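PDB 3QGM: p-nitrophenyl phosphatase (Pho2) from Archaeoglobus fulgidus, which probably hydrolyses phosphate monoesters as a phosphatase of the haloacid dehalogenase (HAD) superfamily, with a metal ion bound in its core domain. Local coordinates for residues A81-R86 with G144-A149; E132-A137 with I170-W175. One frame throughout, in Å; residues are numbered along the deposited sequence.

Both contacts involve the smaller alpha/beta domain, probably the cap as in related HAD phosphatases, away from the calcium site of the larger domain; helix 76-87, which follows strand 73-75 of the larger six-stranded sheet, packs against the smaller one. Their centres are about 17 Å apart, and their segments alternate along the chain: 81-86, 132-137, 144-149, 170-175. Strand 146-149 links them: Ile148 faces helix 76-87 in interaction 1, whereas Tyr147 and Ala149 pack on helix 167-177, which meets helix 131-143 in interaction 2. The sheet is thus layered between helices. Gly144, the first residue after helix 131-143, has positive phi in a Schellman motif, and the strand begins two residues later. Interaction 2 borders the second subunit.

Interaction 1: residues A81-R86 with G144-A149; sequences ARFIAR and GIRYIA
Ile84 and Ile148 form the close-packed part of this helix-on-sheet contact, in which helix 76-87 lies across one face of the five-stranded parallel sheet of the smaller alpha/beta domain, the probable cap. The short helix and strand axes are 10.2 Å apart and run nearly antiparallel, at 154°. Branched aliphatic residues suit such a layer, filling it without any polar group to satisfy. Ile84 has an extended outer chain (chi2 178°) that carries CD1 down to the strand, 4.0 Å from CG1 of Ile148, and the two chains lie alongside, pointing opposite ways. Val122 and Val183 of the flanking strands enlarge this apolar patch.

Toward solvent the contact is less buried and more polar. Phe83, only partly buried, leans its ring obliquely on Ile148, with CE2 4.1 Å from CD1. Arg146 suits this border because its aliphatic stem can lie over the sheet while its charge reaches outward. The guanidinium forms a salt bridge with Glu87, the last residue of helix 76-87, which gives the charge a partner. Its plane is tilted 31° from the phenyl plane, and it meets the ring at the edge, not over a face: NH2 lies 4.1 Å from Phe83 CZ.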
loop_
_atom_site.group_PDB
_atom_site.type_symbol
_atom_site.label_atom_id
_atom_site.label_comp_id
_atom_site.label_asym_id
_atom_site.label_seq_id
_atom_site.Cartn_x
_atom_site.Cartn_y
_atom_site.Cartn_z
ATOM N N ALA A 81 19.277 -3.743 -11.772
ATOM C CA ALA A 81 19.575 -4.942 -12.579
ATOM C C ALA A 81 21.019 -5.389 -12.378
ATOM O O ALA A 81 21.275 -6.548 -12.063
ATOM C CB ALA A 81 19.277 -4.695 -14.101
ATOM N N ARG A 82 21.962 -4.460 -12.472
ATOM C CA ARG A 82 23.377 -4.796 -12.255
ATOM C C ARG A 82 23.713 -5.216 -10.808
ATOM O O ARG A 82 24.519 -6.122 -10.604
ATOM C CB ARG A 82 24.266 -3.617 -12.657
ATOM C CG ARG A 82 24.115 -3.239 -14.100
ATOM C CD ARG A 82 24.579 -4.264 -15.107
ATOM N NE ARG A 82 24.003 -3.936 -16.425
ATOM C CZ ARG A 82 24.464 -4.349 -17.606
ATOM N NH1 ARG A 82 25.578 -5.111 -17.693
ATOM N NH2 ARG A 82 23.824 -3.961 -18.720
ATOM N N PHE A 83 23.087 -4.579 -9.825
ATOM C CA PHE A 83 23.197 -5.017 -8.441
ATOM C C PHE A 83 22.824 -6.519 -8.300
ATOM O O PHE A 83 23.509 -7.295 -7.673
ATOM C CB PHE A 83 22.324 -4.118 -7.521
ATOM C CG PHE A 83 22.372 -4.517 -6.082
ATOM C CD1 PHE A 83 23.275 -3.925 -5.214
ATOM C CD2 PHE A 83 21.565 -5.542 -5.608
ATOM C CE1 PHE A 83 23.365 -4.360 -3.863
ATOM C CE2 PHE A 83 21.625 -5.965 -4.287
ATOM C CZ PHE A 83 22.539 -5.388 -3.414
ATOM N N ILE A 84 21.717 -6.933 -8.885
ATOM C CA ILE A 84 21.312 -8.310 -8.771
ATOM C C ILE A 84 22.279 -9.271 -9.479
ATOM O O ILE A 84 22.632 -10.332 -8.953
ATOM C CB ILE A 84 19.877 -8.474 -9.279
ATOM C CG1 ILE A 84 18.960 -7.583 -8.417
ATOM C CG2 ILE A 84 19.480 -9.930 -9.241
ATOM C CD1 ILE A 84 17.448 -7.558 -8.777
ATOM N N ALA A 85 22.635 -8.900 -10.694
ATOM C CA ALA A 85 23.453 -9.714 -11.578
ATOM C C ALA A 85 24.829 -9.995 -10.952
ATOM O O ALA A 85 25.382 -11.116 -11.070
ATOM C CB ALA A 85 23.606 -8.981 -12.885
ATOM N N ARG A 86 25.392 -8.972 -10.312
ATOM C CA ARG A 86 26.658 -9.122 -9.584
ATOM C C ARG A 86 26.522 -10.083 -8.428
ATOM O O ARG A 86 27.378 -10.913 -8.192
ATOM C CB ARG A 86 27.118 -7.794 -9.047
ATOM C CG ARG A 86 27.636 -6.960 -10.131
ATOM C CD ARG A 86 27.924 -5.623 -9.633
ATOM N NE ARG A 86 28.082 -4.686 -10.728
ATOM C CZ ARG A 86 28.116 -3.375 -10.555
ATOM N NH1 ARG A 86 27.975 -2.861 -9.334
ATOM N NH2 ARG A 86 28.288 -2.582 -11.602
ATOM N N GLY A 144 9.261 -15.303 0.796
ATOM C CA GLY A 144 10.453 -14.902 1.538
ATOM C C GLY A 144 11.690 -14.744 0.687
ATOM O O GLY A 144 12.791 -14.584 1.210
ATOM N N ILE A 145 11.496 -14.709 -0.630
ATOM C CA ILE A 145 12.596 -14.444 -1.548
ATOM C C ILE A 145 13.161 -13.039 -1.382
ATOM O O ILE A 145 12.543 -12.145 -0.830
ATOM C CB ILE A 145 12.213 -14.775 -3.025
ATOM C CG1 ILE A 145 11.181 -13.797 -3.609
ATOM C CG2 ILE A 145 11.638 -16.226 -3.101
ATOM C CD1 ILE A 145 10.833 -14.058 -5.105
ATOM N N ARG A 146 14.395 -12.887 -1.813
ATOM C CA ARG A 146 15.131 -11.656 -1.679
ATOM C C ARG A 146 14.373 -10.573 -2.447
ATOM O O ARG A 146 13.914 -10.798 -3.547
ATOM C CB ARG A 146 16.541 -11.865 -2.259
ATOM C CG ARG A 146 17.445 -10.646 -2.246
ATOM C CD ARG A 146 18.886 -11.128 -1.889
ATOM N NE ARG A 146 19.876 -10.064 -1.898
ATOM C CZ ARG A 146 20.167 -9.296 -0.844
ATOM N NH1 ARG A 146 19.549 -9.459 0.322
ATOM N NH2 ARG A 146 21.101 -8.350 -0.966
ATOM N N TYR A 147 14.305 -9.391 -1.870
ATOM C CA TYR A 147 13.350 -8.394 -2.264
ATOM C C TYR A 147 14.098 -7.080 -2.468
ATOM O O TYR A 147 14.610 -6.478 -1.533
ATOM C CB TYR A 147 12.249 -8.361 -1.181
ATOM C CG TYR A 147 11.265 -7.213 -1.183
ATOM C CD1 TYR A 147 11.099 -6.372 -2.282
ATOM C CD2 TYR A 147 10.467 -7.008 -0.071
ATOM C CE1 TYR A 147 10.182 -5.317 -2.249
ATOM C CE2 TYR A 147 9.551 -5.956 -0.016
ATOM C CZ TYR A 147 9.400 -5.122 -1.106
ATOM O OH TYR A 147 8.513 -4.079 -1.005
ATOM N N ILE A 148 14.171 -6.660 -3.727
ATOM C CA ILE A 148 14.818 -5.433 -4.094
ATOM C C ILE A 148 13.815 -4.416 -4.641
ATOM O O ILE A 148 12.934 -4.749 -5.446
ATOM C CB ILE A 148 15.860 -5.669 -5.208
ATOM C CG1 ILE A 148 16.639 -6.957 -4.925
ATOM C CG2 ILE A 148 16.802 -4.454 -5.254
ATOM C CD1 ILE A 148 17.605 -6.824 -3.786
ATOM N N ALA A 149 13.982 -3.177 -4.260
ATOM C CA ALA A 149 13.179 -2.100 -4.847
ATOM C C ALA A 149 14.102 -1.121 -5.585
ATOM O O ALA A 149 15.205 -0.819 -5.148
ATOM C CB ALA A 149 12.354 -1.384 -3.785
#

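Interaction 2: residues E132-A137 with I170-W175; sequences ELMTKA and IGALYW
Leu173 keeps CG anti to its carbonyl carbon (chi1 -68°), and the rotation about CB-CG then leaves CD2, not CD1, against Ala137, while Met134, modelled as selenomethionine, folds back through bends at chi2 (77°) and chi3 (69°) to lay its end on Ala172. These two pairs join helices 131-143 and 167-177, neighbours in the helical layer of the alpha/beta domain that is probably the cap. The side-chain packing is apolar, with no hydrogen bond between the segments, and all four residues are buried.

Each pair sets a large side chain against a small one. The flexible selenoether chain of Met134 (a thioether in natural methionine) can adapt to an uneven surface. In the conformer described, one of two, its last two atoms, SE and CE, both lie 4.0 Å from CB of Ala172. Met168 of the second subunit packs on both residues, placing this part of the contact at the dimer interface; nearby, Trp175 makes a cation-pi contact with Arg154 of that subunit. Elsewhere on helix 131-143, Lys136 and Glu132, one turn apart, form a salt bridge suited to their more exposed positions.

Ala137 lets the other helix come near, so that the CA atoms of Ala137 and Leu173 are 7.7 Å apart. Leu173 also packs on Tyr147 of strand 146-149, tying the helix pair to the sheet beneath. The leucine branch touches backbone as well as side chain: CD2 lies 3.9 Å from Ala137 C and 4.0 Å from Ala137 CB.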
loop_
_atom_site.group_PDB
_atom_site.type_symbol
_atom_site.label_atom_id
_atom_site.label_comp_id
_atom_site.label_asym_id
_atom_site.label_seq_id
_atom_site.Cartn_x
_atom_site.Cartn_y
_atom_site.Cartn_z
ATOM N N GLU A 132 -4.021 -8.499 -10.072
ATOM C CA GLU A 132 -3.289 -9.732 -10.376
ATOM C C GLU A 132 -1.816 -9.515 -10.113
ATOM O O GLU A 132 -1.183 -10.332 -9.444
ATOM C CB GLU A 132 -3.512 -10.201 -11.830
ATOM C CG GLU A 132 -2.400 -11.170 -12.328
ATOM C CD GLU A 132 -2.728 -11.903 -13.645
ATOM O OE1 GLU A 132 -3.098 -11.244 -14.650
ATOM O OE2 GLU A 132 -2.603 -13.154 -13.646
ATOM N N LEU A 133 -1.256 -8.409 -10.602
ATOM C CA LEU A 133 0.166 -8.156 -10.359
ATOM C C LEU A 133 0.458 -7.952 -8.851
ATOM O O LEU A 133 1.496 -8.432 -8.342
ATOM C CB LEU A 133 0.624 -6.957 -11.177
ATOM C CG LEU A 133 2.095 -6.712 -11.376
ATOM C CD1 LEU A 133 2.857 -8.023 -11.672
ATOM C CD2 LEU A 133 2.216 -5.719 -12.540
HETATM N N MSE A 134 -0.452 -7.310 -8.115
HETATM C CA MSE A 134 -0.231 -7.161 -6.675
HETATM C C MSE A 134 -0.334 -8.499 -5.950
HETATM O O MSE A 134 0.378 -8.730 -4.984
HETATM C CB MSE A 134 -1.167 -6.138 -6.047
HETATM C CG MSE A 134 -0.831 -5.898 -4.585
HETATM SE SE MSE A 134 0.719 -4.765 -4.373
HETATM C CE MSE A 134 -0.124 -3.144 -5.036
ATOM N N THR A 135 -1.211 -9.380 -6.410
ATOM C CA THR A 135 -1.316 -10.722 -5.863
ATOM C C THR A 135 0.005 -11.440 -6.041
ATOM O O THR A 135 0.492 -12.094 -5.111
ATOM C CB THR A 135 -2.446 -11.524 -6.533
ATOM O OG1 THR A 135 -3.694 -10.928 -6.211
ATOM C CG2 THR A 135 -2.505 -12.951 -6.101
ATOM N N LYS A 136 0.574 -11.335 -7.227
ATOM C CA LYS A 136 1.840 -12.032 -7.491
ATOM C C LYS A 136 2.971 -11.546 -6.592
ATOM O O LYS A 136 3.738 -12.341 -6.087
ATOM C CB LYS A 136 2.236 -11.922 -8.958
ATOM C CG LYS A 136 1.239 -12.604 -9.946
ATOM C CD LYS A 136 1.844 -12.645 -11.335
ATOM C CE LYS A 136 1.122 -13.622 -12.271
ATOM N NZ LYS A 136 0.383 -12.881 -13.316
ATOM N N ALA A 137 3.048 -10.231 -6.409
ATOM C CA ALA A 137 4.060 -9.594 -5.549
ATOM C C ALA A 137 3.860 -10.038 -4.130
ATOM O O ALA A 137 4.804 -10.436 -3.473
ATOM C CB ALA A 137 3.941 -8.047 -5.632
ATOM N N ILE A 170 5.768 -0.723 -2.248
ATOM C CA ILE A 170 6.463 -1.015 -1.000
ATOM C C ILE A 170 5.576 -0.948 0.216
ATOM O O ILE A 170 5.662 -1.796 1.101
ATOM C CB ILE A 170 7.697 -0.105 -0.796
ATOM C CG1 ILE A 170 8.717 -0.366 -1.905
ATOM C CG2 ILE A 170 8.333 -0.372 0.582
ATOM C CD1 ILE A 170 9.697 0.807 -2.189
ATOM N N GLY A 171 4.768 0.095 0.285
ATOM C CA GLY A 171 3.873 0.291 1.388
ATOM C C GLY A 171 2.795 -0.774 1.452
ATOM O O GLY A 171 2.471 -1.289 2.540
ATOM N N ALA A 172 2.250 -1.127 0.292
ATOM C CA ALA A 172 1.253 -2.209 0.240
ATOM C C ALA A 172 1.830 -3.521 0.786
ATOM O O ALA A 172 1.240 -4.138 1.627
ATOM C CB ALA A 172 0.719 -2.391 -1.165
ATOM N N LEU A 173 3.005 -3.914 0.312
ATOM C CA LEU A 173 3.636 -5.160 0.708
ATOM C C LEU A 173 4.017 -5.153 2.180
ATOM O O LEU A 173 3.776 -6.133 2.882
ATOM C CB LEU A 173 4.859 -5.420 -0.165
ATOM C CG LEU A 173 4.557 -5.715 -1.626
ATOM C CD1 LEU A 173 5.873 -5.850 -2.381
ATOM C CD2 LEU A 173 3.643 -6.986 -1.741
ATOM N N TYR A 174 4.533 -4.027 2.661
ATOM C CA TYR A 174 4.854 -3.841 4.068
ATOM C C TYR A 174 3.607 -4.006 4.946
ATOM O O TYR A 174 3.633 -4.702 5.987
ATOM C CB TYR A 174 5.503 -2.452 4.347
ATOM C CG TYR A 174 5.587 -2.196 5.840
ATOM C CD1 TYR A 174 6.517 -2.849 6.630
ATOM C CD2 TYR A 174 4.652 -1.397 6.476
ATOM C CE1 TYR A 174 6.562 -2.636 8.031
ATOM C CE2 TYR A 174 4.676 -1.201 7.840
ATOM C CZ TYR A 174 5.623 -1.824 8.611
ATOM O OH TYR A 174 5.617 -1.568 9.953
ATOM N N TRP A 175 2.528 -3.347 4.567
ATOM C CA TRP A 175 1.352 -3.439 5.395
ATOM C C TRP A 175 0.785 -4.841 5.486
ATOM O O TRP A 175 0.353 -5.276 6.571
ATOM C CB TRP A 175 0.300 -2.471 4.922
ATOM C CG TRP A 175 -0.790 -2.248 5.847
ATOM C CD1 TRP A 175 -1.988 -2.880 5.867
ATOM C CD2 TRP A 175 -0.853 -1.226 6.826
ATOM N NE1 TRP A 175 -2.787 -2.334 6.844
ATOM C CE2 TRP A 175 -2.120 -1.299 7.428
ATOM C CE3 TRP A 175 0.038 -0.221 7.232
ATOM C CZ2 TRP A 175 -2.501 -0.461 8.483
ATOM C CZ3 TRP A 175 -0.339 0.618 8.231
ATOM C CH2 TRP A 175 -1.611 0.493 8.863
#